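Local coordinates for enterocine A immunity protein (PDB 2BL8) that confers immunity to the antimicrobial activity of the pediocin-like bacteriocin enterocin A, at residues A[6-9]-A[10-13]; A[22-25]-A[26-29]; A[59-62]-A[63-67]; A[70-73]-A[74-77]. All coordinates share one frame; numbering follows the deposited sequence.

Interaction 1 (A[6-9]-A[10-13]); sequences KQIV and HELY
Gln7 and Glu11, one helical turn apart, run side by side with their ends pointing the same way. Gln7 stands out nearly at right angles to the helix axis, CG anti to the backbone N (chi1 -169°) and the chain extended beyond it, and the backward-leaning Glu11 comes up alongside. Glu11 takes the other common start, CG beside its own N (chi1 -63°), which sends the chain back over the preceding turn and brings CG tightly against Gln7 O, at 2.9 Å. The two ends then meet in a weak hydrogen bond from Gln7 NE2 to Glu11 OE2, 3.4 Å long, with the amide and carboxylate planes 80° apart. The second carboxylate oxygen turns toward an apolar neighbour, Glu11 OE1 lying 3.7 Å from Ile8 CD1. Long polar side chains suit this side of the helix, where Gln7 is exposed and Glu11 partly so.

Underneath, the regular ladder runs from His10 N to Lys6 O (2.9 Å) through to Tyr13 N to Val9 O. Val9 packs on Leu38 of helix 25-38, and Leu12 on Ile77 of helix 71-84. Ile8 meets Leu80 and Ile83, while the His10 ring stands edge-to-face with Tyr35. Such a division, Val9 and Leu12 buried, Ile8 at the margin, Gln7 and His10 outward, is that of an amphipathic helix in a four-helix bundle.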
# COMPACT_ATOMS: atom_id res chain seq x y z
N LYS A 6 -0.88 -7.35 -7.67
CA LYS A 6 -2.31 -7.66 -7.58
C LYS A 6 -2.61 -8.53 -6.37
O LYS A 6 -3.60 -8.33 -5.67
CB LYS A 6 -2.80 -8.40 -8.83
CG LYS A 6 -2.75 -7.63 -10.13
CD LYS A 6 -3.29 -8.52 -11.24
CE LYS A 6 -3.03 -7.93 -12.61
NZ LYS A 6 -3.51 -8.84 -13.70
N GLN A 7 -1.75 -9.51 -6.14
CA GLN A 7 -1.93 -10.43 -5.02
C GLN A 7 -1.88 -9.72 -3.68
O GLN A 7 -2.73 -9.94 -2.82
CB GLN A 7 -0.86 -11.52 -5.06
CG GLN A 7 -1.12 -12.68 -4.11
CD GLN A 7 -0.05 -13.76 -4.20
OE1 GLN A 7 0.37 -14.13 -5.30
NE2 GLN A 7 0.37 -14.27 -3.06
N ILE A 8 -0.88 -8.86 -3.50
CA ILE A 8 -0.76 -8.13 -2.25
C ILE A 8 -1.94 -7.19 -2.01
O ILE A 8 -2.48 -7.13 -0.91
CB ILE A 8 0.56 -7.33 -2.20
CG1 ILE A 8 1.75 -8.28 -2.36
CG2 ILE A 8 0.65 -6.58 -0.88
CD1 ILE A 8 1.85 -9.35 -1.31
N VAL A 9 -2.35 -6.47 -3.05
CA VAL A 9 -3.47 -5.55 -2.94
C VAL A 9 -4.73 -6.33 -2.60
O VAL A 9 -5.51 -5.93 -1.73
CB VAL A 9 -3.70 -4.77 -4.25
CG1 VAL A 9 -5.02 -4.02 -4.19
CG2 VAL A 9 -2.56 -3.80 -4.48
N HIS A 10 -4.94 -7.45 -3.30
CA HIS A 10 -6.10 -8.30 -3.07
C HIS A 10 -6.09 -8.81 -1.63
O HIS A 10 -7.11 -8.78 -0.95
CB HIS A 10 -6.09 -9.47 -4.05
CG HIS A 10 -7.39 -10.21 -4.15
ND1 HIS A 10 -7.67 -11.11 -5.16
CD2 HIS A 10 -8.50 -10.17 -3.36
CE1 HIS A 10 -8.89 -11.59 -4.99
NE2 HIS A 10 -9.41 -11.04 -3.91
N GLU A 11 -4.93 -9.25 -1.17
CA GLU A 11 -4.81 -9.76 0.19
C GLU A 11 -5.03 -8.68 1.25
O GLU A 11 -5.67 -8.93 2.27
CB GLU A 11 -3.45 -10.42 0.39
CG GLU A 11 -3.23 -11.64 -0.49
CD GLU A 11 -1.84 -12.24 -0.36
OE1 GLU A 11 -0.88 -11.48 -0.09
OE2 GLU A 11 -1.70 -13.47 -0.54
N LEU A 12 -4.52 -7.49 1.00
CA LEU A 12 -4.68 -6.39 1.95
C LEU A 12 -6.16 -5.99 2.00
O LEU A 12 -6.71 -5.75 3.08
CB LEU A 12 -3.81 -5.20 1.53
CG LEU A 12 -3.75 -3.98 2.47
CD1 LEU A 12 -3.24 -4.41 3.84
CD2 LEU A 12 -2.84 -2.93 1.86
N TYR A 13 -6.79 -5.94 0.83
CA TYR A 13 -8.20 -5.58 0.75
C TYR A 13 -9.05 -6.57 1.55
O TYR A 13 -9.86 -6.17 2.38
CB TYR A 13 -8.68 -5.59 -0.71
CG TYR A 13 -10.13 -5.20 -0.87
CD1 TYR A 13 -10.49 -3.91 -1.26
CD2 TYR A 13 -11.15 -6.10 -0.57
CE1 TYR A 13 -11.83 -3.53 -1.36
CE2 TYR A 13 -12.49 -5.73 -0.66
CZ TYR A 13 -12.82 -4.44 -1.06
OH TYR A 13 -14.14 -4.06 -1.15

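Interaction 2 (A[22-25]-A[26-29]); sequences PKYS and DILE
Tyr24 and Ile27 lie side by side and point the same way, the aromatic ring and the aliphatic branch leaving the chain in matching directions. Tyr24 CG and Ile27 CG1 both lie beside the backbone N, anti to the carbonyl carbon (chi1 -72° in both). Ile27 CD1 therefore comes to the edge of the Tyr24 ring, near its plane, and touches CD1 of the tyrosine at 3.9 Å. The ring edge and the delta methyl make a small apolar contact, fitting for two buried residues. Leu28 leans back over the turn instead, its CG resting 3.3 Å from Tyr24 O.

That carbonyl opens the helical ladder: Leu28 N bonds to Tyr24 O at 2.9 Å, and Glu29 N follows to Ser25 O at a slacker 3.1 Å. Before it, residues 22-24 form a short 3-10 turn, held by Ser25 N bonding to Pro22 O; proline, lacking an N-H, loses nothing at such a start. A water bridges turn and helix, donating to Lys23 O and accepting from Ile27 N, each at 2.9 Å, so it provides a partner for an N-H of the first helical turn.

In this all-helical protein the start of helix 25-38 is wedged between two others: Tyr24, Ile27 and Leu28 pack on Ile16 of helix 5-17, whereas Ile27 also meets Leu58 and Thr61 of helix 48-64, with Ile67 from the loop beyond filling in beside Tyr24.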
# COMPACT_ATOMS: atom_id res chain seq x y z
N PRO A 22 -16.49 0.93 9.11
CA PRO A 22 -16.67 2.08 8.22
C PRO A 22 -15.46 3.01 8.09
O PRO A 22 -15.29 3.69 7.08
CB PRO A 22 -17.88 2.79 8.81
CG PRO A 22 -17.78 2.47 10.27
CD PRO A 22 -17.44 1.00 10.23
N LYS A 23 -14.61 3.04 9.12
CA LYS A 23 -13.43 3.91 9.09
C LYS A 23 -12.41 3.45 8.05
O LYS A 23 -11.44 4.16 7.76
CB LYS A 23 -12.77 3.96 10.47
CG LYS A 23 -12.10 2.67 10.90
CD LYS A 23 -11.40 2.85 12.24
CE LYS A 23 -10.67 1.59 12.67
NZ LYS A 23 -9.95 1.75 13.97
N TYR A 24 -12.63 2.27 7.49
CA TYR A 24 -11.74 1.71 6.47
C TYR A 24 -12.40 1.74 5.10
O TYR A 24 -11.83 1.27 4.12
CB TYR A 24 -11.38 0.26 6.81
CG TYR A 24 -10.44 0.09 7.98
CD1 TYR A 24 -9.10 0.47 7.89
CD2 TYR A 24 -10.89 -0.45 9.18
CE1 TYR A 24 -8.23 0.30 8.96
CE2 TYR A 24 -10.03 -0.62 10.26
CZ TYR A 24 -8.70 -0.24 10.15
OH TYR A 24 -7.85 -0.40 11.21
N SER A 25 -13.61 2.29 5.03
CA SER A 25 -14.35 2.36 3.77
C SER A 25 -13.58 3.04 2.65
O SER A 25 -13.54 2.53 1.53
CB SER A 25 -15.69 3.08 3.98
OG SER A 25 -15.48 4.39 4.47
N ASP A 26 -12.99 4.19 2.94
CA ASP A 26 -12.23 4.92 1.93
C ASP A 26 -11.02 4.13 1.46
O ASP A 26 -10.75 4.06 0.26
CB ASP A 26 -11.78 6.28 2.48
CG ASP A 26 -12.95 7.20 2.78
OD1 ASP A 26 -13.77 7.43 1.86
OD2 ASP A 26 -13.05 7.69 3.92
N ILE A 27 -10.31 3.53 2.40
CA ILE A 27 -9.13 2.73 2.09
C ILE A 27 -9.49 1.55 1.19
O ILE A 27 -8.77 1.25 0.24
CB ILE A 27 -8.47 2.19 3.39
CG1 ILE A 27 -7.79 3.34 4.14
CG2 ILE A 27 -7.49 1.08 3.08
CD1 ILE A 27 -7.34 2.98 5.54
N LEU A 28 -10.61 0.89 1.47
CA LEU A 28 -11.03 -0.24 0.66
C LEU A 28 -11.38 0.21 -0.76
O LEU A 28 -11.07 -0.47 -1.74
CB LEU A 28 -12.23 -0.94 1.29
CG LEU A 28 -11.99 -1.65 2.63
CD1 LEU A 28 -13.30 -2.20 3.15
CD2 LEU A 28 -10.99 -2.79 2.43
N GLU A 29 -12.01 1.38 -0.87
CA GLU A 29 -12.39 1.92 -2.16
C GLU A 29 -11.15 2.18 -3.01
O GLU A 29 -11.12 1.88 -4.20
CB GLU A 29 -13.19 3.21 -1.98
CG GLU A 29 -13.67 3.84 -3.27
CD GLU A 29 -14.58 5.03 -3.03
OE1 GLU A 29 -15.57 4.88 -2.29
OE2 GLU A 29 -14.29 6.13 -3.58
O HOH W 1 -10.80 4.68 5.00

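Interaction 3 (A[59-62]-A[63-67]); sequences YFTA and YTNKI
Over one face of the Phe60 ring sits the hydroxyl of Thr64, OG1 being 3.3 Å above the ring plane and displaced toward the rim, where CE1 and CZ are its nearest atoms. This pair belongs to the last turn of helix 48-64, which ends in a Schellman motif. Phe60 extends forward with CG anti to the backbone N (chi1 168°), laying the ring along the next turn, while Thr64 OG1 lies beside its own N and points back. The hydroxyl donates to Phe60 O (3.1 Å) from above the carbonyl plane, and Thr64 N bonds almost straight to the same oxygen (2.9 Å), which thus holds two donors. Threonine suits a helix surface, where its hydroxyl can share a carbonyl of the preceding turn.

The flat amide of Asn65 crosses Thr61, with OD1 3.4 Å from Thr61 CG2. The methyl takes this contact because Thr61 OG1 is turned the other way, to Tyr57 O. Asn65 N still makes the regular bond to Thr61 O.

At Lys66 the backbone takes a positive phi of 53° and leaves the helix. Small Ala62 lets the chain fold back closely, bringing the buried Ile67 alongside it, CB to CB at 4.4 Å. The closing bond runs from Ile67 N to Ala62 O, 2.7 Å long, in the carbonyl plane and on a lone pair.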
# COMPACT_ATOMS: atom_id res chain seq x y z
N TYR A 59 -0.49 5.57 4.49
CA TYR A 59 0.10 6.13 5.70
C TYR A 59 -0.46 7.50 6.04
O TYR A 59 -0.61 7.83 7.22
CB TYR A 59 1.63 6.19 5.56
CG TYR A 59 2.28 4.83 5.68
CD1 TYR A 59 2.25 4.12 6.88
CD2 TYR A 59 2.91 4.25 4.58
CE1 TYR A 59 2.83 2.85 6.97
CE2 TYR A 59 3.49 2.98 4.66
CZ TYR A 59 3.45 2.29 5.86
OH TYR A 59 4.04 1.05 5.94
N PHE A 60 -0.76 8.30 5.02
CA PHE A 60 -1.33 9.61 5.27
C PHE A 60 -2.71 9.45 5.89
O PHE A 60 -3.04 10.11 6.88
CB PHE A 60 -1.46 10.39 3.96
CG PHE A 60 -2.30 11.63 4.09
CD1 PHE A 60 -1.84 12.73 4.79
CD2 PHE A 60 -3.59 11.67 3.55
CE1 PHE A 60 -2.64 13.86 4.96
CE2 PHE A 60 -4.39 12.79 3.71
CZ PHE A 60 -3.91 13.89 4.42
N THR A 61 -3.51 8.57 5.31
CA THR A 61 -4.86 8.33 5.79
C THR A 61 -4.85 7.77 7.21
O THR A 61 -5.65 8.16 8.05
CB THR A 61 -5.60 7.34 4.87
OG1 THR A 61 -5.63 7.88 3.54
CG2 THR A 61 -7.03 7.12 5.35
N ALA A 62 -3.92 6.85 7.46
CA ALA A 62 -3.79 6.22 8.77
C ALA A 62 -3.50 7.27 9.83
O ALA A 62 -4.09 7.26 10.91
CB ALA A 62 -2.68 5.18 8.73
N TYR A 63 -2.60 8.20 9.52
CA TYR A 63 -2.26 9.24 10.47
C TYR A 63 -3.42 10.21 10.70
O TYR A 63 -3.82 10.46 11.83
CB TYR A 63 -1.04 10.04 9.99
CG TYR A 63 -0.64 11.12 10.97
CD1 TYR A 63 0.10 10.81 12.11
CD2 TYR A 63 -1.08 12.43 10.80
CE1 TYR A 63 0.39 11.77 13.06
CE2 TYR A 63 -0.80 13.40 11.75
CZ TYR A 63 -0.07 13.07 12.88
OH TYR A 63 0.19 14.02 13.83
N THR A 64 -3.96 10.74 9.61
CA THR A 64 -5.06 11.69 9.68
C THR A 64 -6.31 11.13 10.34
O THR A 64 -6.99 11.84 11.09
CB THR A 64 -5.42 12.20 8.27
OG1 THR A 64 -4.27 12.80 7.67
CG2 THR A 64 -6.54 13.23 8.35
N ASN A 65 -6.63 9.87 10.06
CA ASN A 65 -7.81 9.23 10.63
C ASN A 65 -7.49 8.46 11.90
O ASN A 65 -8.36 7.79 12.47
CB ASN A 65 -8.45 8.29 9.60
CG ASN A 65 -8.88 9.01 8.34
OD1 ASN A 65 -9.41 8.40 7.41
ND2 ASN A 65 -8.66 10.32 8.30
N LYS A 66 -6.24 8.54 12.35
CA LYS A 66 -5.80 7.86 13.56
C LYS A 66 -6.12 6.36 13.53
O LYS A 66 -6.67 5.80 14.48
CB LYS A 66 -6.44 8.53 14.79
CG LYS A 66 -6.05 9.99 14.92
CD LYS A 66 -6.74 10.67 16.09
CE LYS A 66 -6.28 12.11 16.24
NZ LYS A 66 -6.97 12.80 17.38
N ILE A 67 -5.76 5.73 12.42
CA ILE A 67 -5.98 4.30 12.19
C ILE A 67 -4.68 3.53 12.41
O ILE A 67 -3.60 4.01 12.08
CB ILE A 67 -6.42 4.03 10.74
CG1 ILE A 67 -7.81 4.62 10.48
CG2 ILE A 67 -6.40 2.54 10.46
CD1 ILE A 67 -8.26 4.49 9.04

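Interaction 4 (A[70-73]-A[74-77]); sequences TEYQ and EELI
With CG anti to the backbone N (chi1 172°), Tyr72 leans forward along the helix, and Leu76, whose CG sits beside its own N, reaches back beneath it. Leu76 CD1 lies over one face of the ring, 4.0 Å from its centroid and 26° off the normal, a CH-pi contact; its nearest ring atom is Tyr72 CZ, at 3.7 Å. Leucine's branch suits the task, since CD2 of Leu76 also reaches the tyrosine ring. Glu75 OE1 stands at the ring's edge, its carboxylate nearly upright to the ring plane.

Glu71 bends at its second torsion (chi2 108°), and the side chain of Glu75 crosses it obliquely, putting Glu75 OE2 3.1 Å from Glu71 CG. Glu71 OE2 and Glu75 OE2 lie 4.1 Å apart, without bonding, and Glu74 OE1 approaches Glu71 OE2 to 4.4 Å.

Thr70 and Gln73 form a capping box at the start of helix 71-84. Gln73 N donates to Thr70 OG1 (3.1 Å), and Thr70 N donates in return to Gln73 OE1 (3.0 Å), arriving well above the amide plane. The other end of that amide, NE2, is held by Asp15 of helix 5-17, so one buried glutamine both caps its helix and ties it to another, while Ile77 packs toward helix 48-64.

Glu71, near both Glu74 and Glu75, probably feels some repulsion, and its pKa may be raised; the positive dipole end of the helix, at its N terminus, would offset this in part.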
# COMPACT_ATOMS: atom_id res chain seq x y z
N THR A 70 -2.77 -3.64 11.39
CA THR A 70 -2.25 -4.74 12.20
C THR A 70 -0.82 -5.00 11.73
O THR A 70 -0.42 -4.54 10.66
CB THR A 70 -3.07 -6.03 12.01
OG1 THR A 70 -2.99 -6.47 10.65
CG2 THR A 70 -4.53 -5.79 12.37
N GLU A 71 -0.05 -5.72 12.54
CA GLU A 71 1.34 -6.03 12.19
C GLU A 71 1.40 -6.70 10.82
O GLU A 71 2.27 -6.39 10.00
CB GLU A 71 1.94 -6.96 13.25
CG GLU A 71 3.42 -7.25 13.07
CD GLU A 71 4.28 -6.57 14.11
OE1 GLU A 71 3.97 -6.72 15.32
OE2 GLU A 71 5.26 -5.89 13.74
N TYR A 72 0.47 -7.61 10.57
CA TYR A 72 0.41 -8.33 9.30
C TYR A 72 0.09 -7.39 8.13
O TYR A 72 0.70 -7.48 7.07
CB TYR A 72 -0.62 -9.45 9.39
CG TYR A 72 -0.91 -10.14 8.07
CD1 TYR A 72 0.11 -10.72 7.32
CD2 TYR A 72 -2.22 -10.22 7.58
CE1 TYR A 72 -0.15 -11.35 6.11
CE2 TYR A 72 -2.49 -10.85 6.37
CZ TYR A 72 -1.46 -11.41 5.64
OH TYR A 72 -1.74 -12.02 4.45
N GLN A 73 -0.87 -6.49 8.34
CA GLN A 73 -1.24 -5.54 7.30
C GLN A 73 -0.05 -4.62 6.98
O GLN A 73 0.18 -4.29 5.82
CB GLN A 73 -2.46 -4.71 7.74
CG GLN A 73 -3.74 -5.53 7.80
CD GLN A 73 -4.89 -4.79 8.46
OE1 GLN A 73 -4.70 -3.74 9.07
NE2 GLN A 73 -6.09 -5.35 8.35
N GLU A 74 0.70 -4.24 8.01
CA GLU A 74 1.88 -3.39 7.84
C GLU A 74 2.91 -4.11 7.00
O GLU A 74 3.59 -3.51 6.17
CB GLU A 74 2.49 -3.04 9.20
CG GLU A 74 1.68 -2.04 10.01
CD GLU A 74 2.21 -1.87 11.43
OE1 GLU A 74 3.27 -2.46 11.76
OE2 GLU A 74 1.57 -1.15 12.21
N GLU A 75 3.01 -5.42 7.22
CA GLU A 75 3.94 -6.26 6.48
C GLU A 75 3.53 -6.35 5.02
O GLU A 75 4.38 -6.33 4.12
CB GLU A 75 4.02 -7.64 7.15
CG GLU A 75 4.80 -7.57 8.46
CD GLU A 75 4.43 -8.65 9.46
OE1 GLU A 75 3.77 -9.64 9.07
OE2 GLU A 75 4.81 -8.50 10.64
N LEU A 76 2.23 -6.45 4.76
CA LEU A 76 1.75 -6.49 3.38
C LEU A 76 2.07 -5.16 2.69
O LEU A 76 2.50 -5.14 1.54
CB LEU A 76 0.25 -6.76 3.33
CG LEU A 76 -0.19 -8.16 3.75
CD1 LEU A 76 -1.71 -8.24 3.74
CD2 LEU A 76 0.42 -9.19 2.80
N ILE A 77 1.85 -4.05 3.39
CA ILE A 77 2.13 -2.75 2.78
C ILE A 77 3.62 -2.64 2.46
O ILE A 77 4.00 -2.11 1.42
CB ILE A 77 1.69 -1.59 3.71
CG1 ILE A 77 0.17 -1.65 3.91
CG2 ILE A 77 2.05 -0.25 3.08
CD1 ILE A 77 -0.36 -0.68 4.96

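From the N terminus the four contacts come in series, none nesting within or crossing another; each is local, covers about two turns of unbroken chain and so closes no loop. Interaction 1 lies within helix 5-17, interaction 2 starts helix 25-38, interaction 3 ends helix 48-64 and interaction 4 starts helix 71-84. Packing contacts link them round the bundle: Tyr13 of interaction 1 rests against Leu28 of interaction 2, Ile67 of interaction 3 against Tyr24 and Ile27, Tyr59 against Ile77 of interaction 4, and Leu76 and Ile77 back against Ile8 and Leu12. Interactions 1 and 3, on opposite sides of the chain's centre, stay about 9 Å apart at their nearest atoms.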